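Local coordinates for protein beta-glucuronidase (Dictyoglomus thermophilum, PDB 6XXW) that probably hydrolyses beta-D-glucuronides, releasing glucuronic acid, as a family 2 glycoside hydrolase, at residues A[88-93]-A[122-127]; A[84-89]-A[186-191]; A[468-473]-A[484-489]. All blocks are in the same frame, centred on the assembly; numbering follows the deposited sequence.

Contact 1: A[88-93]-A[122-127]; sequences ERNIFL and EAEISK
Glu124 reaches across to Ile91 with its carboxylate: Ile91 N lies 2.8 Å from Glu124 OE2 in an almost straight bond (175°). This donor meets the oxygen on its anti side, while the hydroxyl of Ser126 uses the syn lone pair, at 2.9 Å between Ser126 OG and Glu124 OE2. A water bonded to Asn90 OD1 also donates weakly to that oxygen. The bend at chi2 (-83°) folds the glutamate back over the neighbouring strand, taking the N-H that regular antiparallel pairing would probably direct to the carbonyl of Ile125. Next come the backbone bonds, Ile125 N to Ile91 O (2.8 Å), Leu93 N to Ala123 O (2.9 Å) and Ala123 N to Leu93 O (3.1 Å). They pair strands 90-99 and 121-124 antiparallel in the jelly-roll sandwich of the family 2 sugar-binding domain. On the Glu124 side of the sheet, Glu124 CG sits over one face of the Phe92 ring, 4.1 Å from its centroid, with the carboxylate nearly perpendicular to the ring. Beside it, Glu122 turns OE1 to Arg94 and to the hydroxyl of Tyr189, whose ring also meets Phe92. On the other side the contacts are apolar. The Ile91 and Ile125 side chains cross at about a right angle, Ile91 CG2 3.8 Å from Ile125 CG1; Leu93 CB rests on Ile125 CG2 at 3.9 Å, and Val106 packs against both Leu93 and Ile125.

Contact 2: A[84-89]-A[186-191]; sequences VYWKER and VVIYTT
Thr190 sets its methyl over one face of the Trp86 indole, the two side chains meeting at about a right angle. The tryptophan opens a type II beta turn, Trp86 to Arg89, that leads into strand 90-99 of the jelly-roll domain; the threonine lies on the adjacent strand 185-191. Thr190 CG2 stands over the six-membered ring, 3.4 Å from its centroid and only 16° off the normal, a tight CH-pi contact. Ile188, two residues back and directed to the same side of its strand, approaches differently: its CG2 comes to the indole edge, near the ring plane, 3.6 Å from Trp86 CZ3. Face and edge are thus touched by alternate residues of one strand. With chi1 of Thr190 at 61°, the methyl goes to the indole and the hydroxyl to the edge of the Arg89 guanidinium. Thr190 OG1 is 3.3 Å from Arg89 NH1, but the stronger partners lie outside: Glu31 N for the hydroxyl, Thr29 O for NH1. The turn is closed by Arg89 N bonding to Trp86 O at 3.0 Å. From there the arginine bends at chi2 and chi3 (94° at the latter), which lays the guanidinium across the strand end. One of its faces looks onto the backbone of Thr191, with Arg89 NH1 3.4 Å from Thr191 C.

Contact 3: A[468-473]-A[484-489]; sequences RYYSWY and YQLERD
Arg468 and Asp489 form a salt bridge through a short bond, Arg468 NE to Asp489 OD2 at 2.5 Å (162°). It ties the loop that follows barrel strand 463-467 to helix 482-497, a beta-alpha unit of the TIM-barrel domain. The carboxylate oxygen lies close to the guanidinium plane, whereas the nitrogen meets the syn side of the oxygen well out of the carboxylate plane. Tyr470 comes to the same oxygen from the loop, its OH 3.1 Å from Asp489 OD2, with ring and carboxylate nearly perpendicular. The tyrosine ring lies against the helix. Gln485 CB is centred over one face, 3.9 Å from the centroid and 6° off the normal, and Leu486 CD1 lies at the ring edge, 4.0 Å from Tyr470 CE2. With chi2 at 179° the extended Gln485 chain runs toward the CB end of the ring and brings OE1 to 3.1 Å from Tyr470 CD1. In the next shell, the carbonyls of Asn449 and Thr450 hold the terminal nitrogens of Arg468, which keeps the guanidinium with its NE edge turned to Asp489. Gln485 NE2 is gripped by Asp475 and by the carbonyl of Met162 of the third subunit, so the amide also belongs to a subunit interface. A water accepts from Ser471 N and lies 2.7 Å from Gln485 OE1. Within the loop, Ser471 OG donates to Tyr470 O at 2.7 Å, in the carbonyl plane.

How the contacts relate
Contacts 1 and 2 are neighbours, their centres 6 Å apart, and both start from the same part of the chain, sharing Glu88 and Arg89. Strand 90-99 runs between strand 121-124, its partner in contact 1, and strand 185-191 of contact 2, so together they join three strands of the sugar-binding domain and the turn that enters the middle one. Ile91 and Ile188 pack directly against each other between them. Contact 3 follows later in the chain, in the TIM-barrel domain, with its centre about 54 Å from that of contact 1 and on the opposite side of the chain's centre. One chain thus combines a beta-sandwich module and a TIM barrel, as in family 2 glycosidases, with these contacts in its far-apart parts.

Contact 1: A[88-93]-A[122-127]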
loop_
_atom_site.group_PDB
_atom_site.type_symbol
_atom_site.label_atom_id
_atom_site.label_comp_id
_atom_site.label_asym_id
_atom_site.label_seq_id
_atom_site.Cartn_x
_atom_site.Cartn_y
_atom_site.Cartn_z
ATOM N N GLU A 88 37.585 -42.419 -18.489
ATOM C CA GLU A 88 36.983 -43.746 -18.357
ATOM C C GLU A 88 35.737 -43.728 -17.465
ATOM O O GLU A 88 35.355 -44.756 -16.889
ATOM C CB GLU A 88 37.999 -44.778 -17.837
ATOM N N ARG A 89 35.117 -42.560 -17.314
ATOM C CA ARG A 89 33.761 -42.432 -16.807
ATOM C C ARG A 89 32.900 -41.826 -17.902
ATOM O O ARG A 89 33.399 -41.111 -18.773
ATOM C CB ARG A 89 33.695 -41.535 -15.559
ATOM C CG ARG A 89 34.727 -41.824 -14.490
ATOM C CD ARG A 89 34.083 -41.821 -13.121
ATOM N NE ARG A 89 33.685 -43.170 -12.728
ATOM C CZ ARG A 89 32.506 -43.486 -12.202
ATOM N NH1 ARG A 89 31.579 -42.538 -11.990
ATOM N NH2 ARG A 89 32.257 -44.754 -11.889
ATOM N N ASN A 90 31.600 -42.105 -17.861
ATOM C CA ASN A 90 30.667 -41.282 -18.620
ATOM C C ASN A 90 30.555 -39.917 -17.950
ATOM O O ASN A 90 30.534 -39.817 -16.727
ATOM C CB ASN A 90 29.288 -41.935 -18.689
ATOM C CG ASN A 90 29.227 -43.063 -19.700
ATOM O OD1 ASN A 90 29.925 -43.036 -20.707
ATOM N ND2 ASN A 90 28.386 -44.059 -19.434
ATOM N N ILE A 91 30.511 -38.861 -18.750
ATOM C CA ILE A 91 30.372 -37.506 -18.239
ATOM C C ILE A 91 29.143 -36.902 -18.891
ATOM O O ILE A 91 29.100 -36.752 -20.118
ATOM C CB ILE A 91 31.617 -36.662 -18.524
ATOM C CG1 ILE A 91 32.867 -37.362 -17.977
ATOM C CG2 ILE A 91 31.449 -35.251 -17.944
ATOM C CD1 ILE A 91 34.144 -36.598 -18.279
ATOM N N PHE A 92 28.139 -36.580 -18.083
ATOM C CA PHE A 92 26.882 -36.060 -18.599
ATOM C C PHE A 92 26.740 -34.597 -18.212
ATOM O O PHE A 92 27.029 -34.208 -17.076
ATOM C CB PHE A 92 25.686 -36.853 -18.072
ATOM C CG PHE A 92 25.614 -38.270 -18.589
ATOM C CD1 PHE A 92 25.000 -38.548 -19.802
ATOM C CD2 PHE A 92 26.156 -39.313 -17.859
ATOM C CE1 PHE A 92 24.932 -39.850 -20.285
ATOM C CE2 PHE A 92 26.098 -40.619 -18.328
ATOM C CZ PHE A 92 25.479 -40.888 -19.543
ATOM N N LEU A 93 26.296 -33.794 -19.164
ATOM C CA LEU A 93 25.996 -32.390 -18.935
ATOM C C LEU A 93 24.492 -32.229 -19.021
ATOM O O LEU A 93 23.910 -32.506 -20.068
ATOM C CB LEU A 93 26.699 -31.519 -19.970
ATOM C CG LEU A 93 26.328 -30.043 -20.044
ATOM C CD1 LEU A 93 26.636 -29.370 -18.736
ATOM C CD2 LEU A 93 27.137 -29.426 -21.143
ATOM N N GLU A 122 20.118 -33.339 -21.762
ATOM C CA GLU A 122 21.480 -33.684 -21.391
ATOM C C GLU A 122 22.192 -34.335 -22.559
ATOM O O GLU A 122 21.574 -34.768 -23.532
ATOM C CB GLU A 122 21.506 -34.611 -20.169
ATOM C CG GLU A 122 20.860 -35.957 -20.396
ATOM C CD GLU A 122 21.090 -36.910 -19.236
ATOM O OE1 GLU A 122 21.326 -36.436 -18.098
ATOM O OE2 GLU A 122 21.038 -38.137 -19.462
ATOM N N ALA A 123 23.514 -34.394 -22.451
ATOM C CA ALA A 123 24.315 -35.088 -23.447
ATOM C C ALA A 123 25.542 -35.656 -22.758
ATOM O O ALA A 123 25.969 -35.151 -21.718
ATOM C CB ALA A 123 24.727 -34.150 -24.584
ATOM N N GLU A 124 26.106 -36.710 -23.339
ATOM C CA GLU A 124 27.378 -37.235 -22.860
ATOM C C GLU A 124 28.486 -36.472 -23.568
ATOM O O GLU A 124 28.441 -36.310 -24.791
ATOM C CB GLU A 124 27.484 -38.741 -23.117
ATOM C CG GLU A 124 28.336 -39.452 -22.090
ATOM C CD GLU A 124 29.818 -39.351 -22.405
ATOM O OE1 GLU A 124 30.170 -39.233 -23.597
ATOM O OE2 GLU A 124 30.632 -39.401 -21.463
ATOM N N ILE A 125 29.455 -35.963 -22.802
ATOM C CA ILE A 125 30.381 -34.971 -23.350
ATOM C C ILE A 125 31.845 -35.369 -23.196
ATOM O O ILE A 125 32.736 -34.572 -23.500
ATOM C CB ILE A 125 30.149 -33.580 -22.721
ATOM C CG1 ILE A 125 30.514 -33.589 -21.227
ATOM C CG2 ILE A 125 28.698 -33.117 -22.934
ATOM C CD1 ILE A 125 30.731 -32.172 -20.610
ATOM N N SER A 126 32.120 -36.601 -22.760
ATOM C CA SER A 126 33.514 -36.984 -22.532
ATOM C C SER A 126 34.357 -36.834 -23.797
ATOM O O SER A 126 35.565 -36.585 -23.710
ATOM C CB SER A 126 33.583 -38.419 -22.003
ATOM O OG SER A 126 33.070 -39.317 -22.956
ATOM N N LYS A 127 33.733 -36.934 -24.974
ATOM C CA LYS A 127 34.464 -36.785 -26.228
ATOM C C LYS A 127 34.970 -35.365 -26.442
ATOM O O LYS A 127 35.863 -35.158 -27.265
ATOM C CB LYS A 127 33.573 -37.194 -27.408
HETATM O O HOH W 1 31.970 -42.001 -22.322
#

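Contact 2: A[84-89]-A[186-191]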
loop_
_atom_site.group_PDB
_atom_site.type_symbol
_atom_site.label_atom_id
_atom_site.label_comp_id
_atom_site.label_asym_id
_atom_site.label_seq_id
_atom_site.Cartn_x
_atom_site.Cartn_y
_atom_site.Cartn_z
ATOM N N VAL A 84 41.227 -35.139 -14.020
ATOM C CA VAL A 84 41.808 -36.186 -14.862
ATOM C C VAL A 84 41.196 -37.537 -14.538
ATOM O O VAL A 84 41.110 -38.413 -15.407
ATOM C CB VAL A 84 43.344 -36.243 -14.707
ATOM C CG1 VAL A 84 44.013 -35.178 -15.560
ATOM C CG2 VAL A 84 43.740 -36.120 -13.230
ATOM N N TYR A 85 40.760 -37.730 -13.291
ATOM C CA TYR A 85 40.217 -39.007 -12.855
ATOM C C TYR A 85 38.823 -39.279 -13.401
ATOM O O TYR A 85 38.297 -40.374 -13.178
ATOM C CB TYR A 85 40.195 -39.064 -11.326
ATOM C CG TYR A 85 41.573 -39.027 -10.703
ATOM C CD1 TYR A 85 42.164 -37.827 -10.312
ATOM C CD2 TYR A 85 42.313 -40.192 -10.563
ATOM C CE1 TYR A 85 43.437 -37.817 -9.741
ATOM C CE2 TYR A 85 43.565 -40.192 -9.981
ATOM C CZ TYR A 85 44.128 -39.007 -9.584
ATOM O OH TYR A 85 45.393 -39.020 -9.032
ATOM N N TRP A 86 38.205 -38.321 -14.097
ATOM C CA TRP A 86 36.940 -38.606 -14.762
ATOM C C TRP A 86 37.124 -39.324 -16.095
ATOM O O TRP A 86 36.134 -39.755 -16.691
ATOM C CB TRP A 86 36.140 -37.312 -14.968
ATOM C CG TRP A 86 35.496 -36.793 -13.700
ATOM C CD1 TRP A 86 35.798 -37.154 -12.412
ATOM C CD2 TRP A 86 34.453 -35.809 -13.605
ATOM N NE1 TRP A 86 35.005 -36.457 -11.527
ATOM C CE2 TRP A 86 34.171 -35.627 -12.232
ATOM C CE3 TRP A 86 33.721 -35.078 -14.548
ATOM C CZ2 TRP A 86 33.189 -34.744 -11.779
ATOM C CZ3 TRP A 86 32.743 -34.190 -14.092
ATOM C CH2 TRP A 86 32.489 -34.038 -12.718
ATOM N N LYS A 87 38.356 -39.483 -16.570
ATOM C CA LYS A 87 38.589 -40.350 -17.720
ATOM C C LYS A 87 38.046 -41.750 -17.440
ATOM O O LYS A 87 38.005 -42.208 -16.296
ATOM C CB LYS A 87 40.081 -40.410 -18.050
ATOM N N GLU A 88 37.585 -42.419 -18.489
ATOM C CA GLU A 88 36.983 -43.746 -18.357
ATOM C C GLU A 88 35.737 -43.728 -17.465
ATOM O O GLU A 88 35.355 -44.756 -16.889
ATOM C CB GLU A 88 37.999 -44.778 -17.837
ATOM N N ARG A 89 35.117 -42.560 -17.314
ATOM C CA ARG A 89 33.761 -42.432 -16.807
ATOM C C ARG A 89 32.900 -41.826 -17.902
ATOM O O ARG A 89 33.399 -41.111 -18.773
ATOM C CB ARG A 89 33.695 -41.535 -15.559
ATOM C CG ARG A 89 34.727 -41.824 -14.490
ATOM C CD ARG A 89 34.083 -41.821 -13.121
ATOM N NE ARG A 89 33.685 -43.170 -12.728
ATOM C CZ ARG A 89 32.506 -43.486 -12.202
ATOM N NH1 ARG A 89 31.579 -42.538 -11.990
ATOM N NH2 ARG A 89 32.257 -44.754 -11.889
ATOM N N VAL A 186 22.209 -26.133 -14.103
ATOM C CA VAL A 186 23.099 -26.813 -15.032
ATOM C C VAL A 186 24.081 -27.620 -14.201
ATOM O O VAL A 186 24.733 -27.075 -13.304
ATOM C CB VAL A 186 23.849 -25.806 -15.913
ATOM C CG1 VAL A 186 24.764 -26.544 -16.888
ATOM C CG2 VAL A 186 22.864 -24.878 -16.659
ATOM N N VAL A 187 24.186 -28.923 -14.469
ATOM C CA VAL A 187 25.109 -29.748 -13.697
ATOM C C VAL A 187 25.838 -30.707 -14.626
ATOM O O VAL A 187 25.372 -31.037 -15.719
ATOM C CB VAL A 187 24.404 -30.537 -12.561
ATOM C CG1 VAL A 187 23.495 -29.616 -11.721
ATOM C CG2 VAL A 187 23.612 -31.687 -13.138
ATOM N N ILE A 188 27.006 -31.144 -14.172
ATOM C CA ILE A 188 27.775 -32.195 -14.825
ATOM C C ILE A 188 27.884 -33.353 -13.846
ATOM O O ILE A 188 28.160 -33.147 -12.662
ATOM C CB ILE A 188 29.164 -31.696 -15.258
ATOM C CG1 ILE A 188 29.013 -30.543 -16.243
ATOM C CG2 ILE A 188 29.935 -32.810 -15.948
ATOM C CD1 ILE A 188 30.309 -30.093 -16.844
ATOM N N TYR A 189 27.628 -34.562 -14.320
ATOM C CA TYR A 189 27.690 -35.703 -13.425
ATOM C C TYR A 189 28.344 -36.867 -14.146
ATOM O O TYR A 189 28.357 -36.923 -15.379
ATOM C CB TYR A 189 26.294 -36.066 -12.874
ATOM C CG TYR A 189 25.280 -36.585 -13.866
ATOM C CD1 TYR A 189 24.471 -35.711 -14.597
ATOM C CD2 TYR A 189 25.091 -37.950 -14.038
ATOM C CE1 TYR A 189 23.514 -36.190 -15.493
ATOM C CE2 TYR A 189 24.145 -38.439 -14.936
ATOM C CZ TYR A 189 23.364 -37.559 -15.660
ATOM O OH TYR A 189 22.435 -38.059 -16.538
ATOM N N THR A 190 28.937 -37.767 -13.361
ATOM C CA THR A 190 29.602 -38.953 -13.878
ATOM C C THR A 190 28.792 -40.203 -13.570
ATOM O O THR A 190 28.053 -40.258 -12.582
ATOM C CB THR A 190 30.999 -39.128 -13.266
ATOM O OG1 THR A 190 30.877 -39.280 -11.841
ATOM C CG2 THR A 190 31.875 -37.931 -13.569
ATOM N N THR A 191 28.961 -41.217 -14.409
ATOM C CA THR A 191 28.514 -42.574 -14.139
ATOM C C THR A 191 29.602 -43.521 -14.626
ATOM O O THR A 191 30.454 -43.133 -15.433
ATOM C CB THR A 191 27.189 -42.920 -14.842
ATOM O OG1 THR A 191 27.456 -43.276 -16.204
ATOM C CG2 THR A 191 26.172 -41.750 -14.800
#

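Contact 3: A[468-473]-A[484-489]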
loop_
_atom_site.group_PDB
_atom_site.type_symbol
_atom_site.label_atom_id
_atom_site.label_comp_id
_atom_site.label_asym_id
_atom_site.label_seq_id
_atom_site.Cartn_x
_atom_site.Cartn_y
_atom_site.Cartn_z
ATOM N N ARG A 468 -13.864 -21.410 -13.510
ATOM C CA ARG A 468 -15.033 -20.534 -13.564
ATOM C C ARG A 468 -14.773 -19.253 -12.777
ATOM O O ARG A 468 -14.216 -19.291 -11.672
ATOM C CB ARG A 468 -16.290 -21.245 -13.026
ATOM C CG ARG A 468 -16.867 -22.310 -13.995
ATOM C CD ARG A 468 -17.269 -21.654 -15.317
ATOM N NE ARG A 468 -17.807 -22.593 -16.315
ATOM C CZ ARG A 468 -17.195 -22.901 -17.455
ATOM N NH1 ARG A 468 -16.007 -22.379 -17.732
ATOM N NH2 ARG A 468 -17.771 -23.730 -18.324
ATOM N N TYR A 469 -15.200 -18.127 -13.350
ATOM C CA TYR A 469 -14.895 -16.782 -12.861
ATOM C C TYR A 469 -16.152 -15.918 -12.834
ATOM O O TYR A 469 -16.107 -14.718 -13.112
ATOM C CB TYR A 469 -13.806 -16.142 -13.722
ATOM C CG TYR A 469 -12.428 -16.741 -13.448
ATOM C CD1 TYR A 469 -11.681 -16.330 -12.343
ATOM C CD2 TYR A 469 -11.899 -17.728 -14.271
ATOM C CE1 TYR A 469 -10.422 -16.875 -12.069
ATOM C CE2 TYR A 469 -10.648 -18.286 -14.016
ATOM C CZ TYR A 469 -9.922 -17.862 -12.902
ATOM O OH TYR A 469 -8.681 -18.403 -12.642
ATOM N N TYR A 470 -17.294 -16.524 -12.511
ATOM C CA TYR A 470 -18.536 -15.775 -12.432
ATOM C C TYR A 470 -18.386 -14.639 -11.426
ATOM O O TYR A 470 -17.844 -14.828 -10.337
ATOM C CB TYR A 470 -19.680 -16.697 -12.024
ATOM C CG TYR A 470 -19.943 -17.859 -12.989
ATOM C CD1 TYR A 470 -20.296 -17.629 -14.307
ATOM C CD2 TYR A 470 -19.844 -19.180 -12.556
ATOM C CE1 TYR A 470 -20.550 -18.679 -15.178
ATOM C CE2 TYR A 470 -20.097 -20.229 -13.412
ATOM C CZ TYR A 470 -20.454 -19.974 -14.719
ATOM O OH TYR A 470 -20.701 -21.013 -15.578
ATOM N N SER A 471 -18.889 -13.461 -11.796
ATOM C CA SER A 471 -18.837 -12.192 -11.055
ATOM C C SER A 471 -17.474 -11.505 -11.167
ATOM O O SER A 471 -17.339 -10.363 -10.677
ATOM C CB SER A 471 -19.209 -12.339 -9.570
ATOM O OG SER A 471 -18.069 -12.629 -8.776
ATOM N N TRP A 472 -16.475 -12.120 -11.813
ATOM C CA TRP A 472 -15.203 -11.457 -12.092
ATOM C C TRP A 472 -15.087 -11.106 -13.572
ATOM O O TRP A 472 -15.133 -9.924 -13.933
ATOM C CB TRP A 472 -13.993 -12.294 -11.631
ATOM C CG TRP A 472 -12.740 -11.473 -11.809
ATOM C CD1 TRP A 472 -11.858 -11.525 -12.858
ATOM C CD2 TRP A 472 -12.294 -10.410 -10.961
ATOM N NE1 TRP A 472 -10.875 -10.575 -12.700
ATOM C CE2 TRP A 472 -11.124 -9.870 -11.549
ATOM C CE3 TRP A 472 -12.764 -9.863 -9.757
ATOM C CZ2 TRP A 472 -10.412 -8.814 -10.969
ATOM C CZ3 TRP A 472 -12.050 -8.808 -9.168
ATOM C CH2 TRP A 472 -10.873 -8.304 -9.775
ATOM N N TYR A 473 -14.911 -12.093 -14.456
ATOM C CA TYR A 473 -14.784 -11.770 -15.878
ATOM C C TYR A 473 -16.138 -11.540 -16.536
ATOM O O TYR A 473 -16.212 -10.849 -17.561
ATOM C CB TYR A 473 -14.039 -12.883 -16.629
ATOM C CG TYR A 473 -12.551 -12.900 -16.356
ATOM C CD1 TYR A 473 -11.761 -11.781 -16.614
ATOM C CD2 TYR A 473 -11.934 -14.033 -15.836
ATOM C CE1 TYR A 473 -10.388 -11.791 -16.347
ATOM C CE2 TYR A 473 -10.575 -14.054 -15.577
ATOM C CZ TYR A 473 -9.809 -12.934 -15.833
ATOM O OH TYR A 473 -8.456 -12.963 -15.579
ATOM N N TYR A 484 -26.523 -19.023 -8.446
ATOM C CA TYR A 484 -27.354 -19.350 -9.603
ATOM C C TYR A 484 -26.519 -19.937 -10.735
ATOM O O TYR A 484 -26.811 -21.023 -11.245
ATOM C CB TYR A 484 -28.074 -18.079 -10.068
ATOM C CG TYR A 484 -29.122 -18.240 -11.156
ATOM C CD1 TYR A 484 -30.464 -18.441 -10.832
ATOM C CD2 TYR A 484 -28.785 -18.142 -12.503
ATOM C CE1 TYR A 484 -31.439 -18.569 -11.825
ATOM C CE2 TYR A 484 -29.752 -18.272 -13.506
ATOM C CZ TYR A 484 -31.077 -18.482 -13.158
ATOM O OH TYR A 484 -32.047 -18.606 -14.138
ATOM N N GLN A 485 -25.459 -19.234 -11.131
ATOM C CA GLN A 485 -24.727 -19.632 -12.328
ATOM C C GLN A 485 -23.848 -20.854 -12.082
ATOM O O GLN A 485 -23.781 -21.759 -12.925
ATOM C CB GLN A 485 -23.887 -18.458 -12.828
ATOM C CG GLN A 485 -24.706 -17.219 -13.156
ATOM C CD GLN A 485 -23.850 -16.065 -13.633
ATOM O OE1 GLN A 485 -22.675 -15.973 -13.288
ATOM N NE2 GLN A 485 -24.437 -15.174 -14.432
ATOM N N LEU A 486 -23.177 -20.909 -10.935
ATOM C CA LEU A 486 -22.202 -21.971 -10.727
ATOM C C LEU A 486 -22.887 -23.310 -10.519
ATOM O O LEU A 486 -22.435 -24.329 -11.056
ATOM C CB LEU A 486 -21.293 -21.639 -9.545
ATOM C CG LEU A 486 -20.196 -22.684 -9.303
ATOM C CD1 LEU A 486 -19.271 -22.794 -10.508
ATOM C CD2 LEU A 486 -19.412 -22.359 -8.018
ATOM N N GLU A 487 -23.984 -23.334 -9.754
ATOM C CA GLU A 487 -24.664 -24.607 -9.529
ATOM C C GLU A 487 -25.250 -25.155 -10.824
ATOM O O GLU A 487 -25.109 -26.348 -11.114
ATOM C CB GLU A 487 -25.763 -24.467 -8.476
ATOM C CG GLU A 487 -26.642 -25.714 -8.401
ATOM C CD GLU A 487 -27.333 -25.891 -7.061
ATOM O OE1 GLU A 487 -27.960 -26.952 -6.862
ATOM O OE2 GLU A 487 -27.262 -24.976 -6.211
ATOM N N ARG A 488 -25.908 -24.304 -11.613
ATOM C CA ARG A 488 -26.439 -24.744 -12.899
ATOM C C ARG A 488 -25.335 -25.280 -13.804
ATOM O O ARG A 488 -25.513 -26.303 -14.478
ATOM C CB ARG A 488 -27.168 -23.593 -13.595
ATOM C CG ARG A 488 -28.528 -23.262 -12.995
ATOM C CD ARG A 488 -28.949 -21.822 -13.307
ATOM N NE ARG A 488 -29.328 -21.650 -14.702
ATOM C CZ ARG A 488 -30.542 -21.913 -15.177
ATOM N NH1 ARG A 488 -31.488 -22.362 -14.361
ATOM N NH2 ARG A 488 -30.809 -21.731 -16.463
ATOM N N ASP A 489 -24.200 -24.585 -13.856
ATOM C CA ASP A 489 -23.114 -25.002 -14.737
ATOM C C ASP A 489 -22.562 -26.357 -14.321
ATOM O O ASP A 489 -22.477 -27.281 -15.139
ATOM C CB ASP A 489 -22.006 -23.949 -14.737
ATOM C CG ASP A 489 -20.964 -24.206 -15.810
ATOM O OD1 ASP A 489 -21.346 -24.615 -16.921
ATOM O OD2 ASP A 489 -19.773 -23.983 -15.554
HETATM O O HOH W 2 -21.016 -14.008 -14.048
#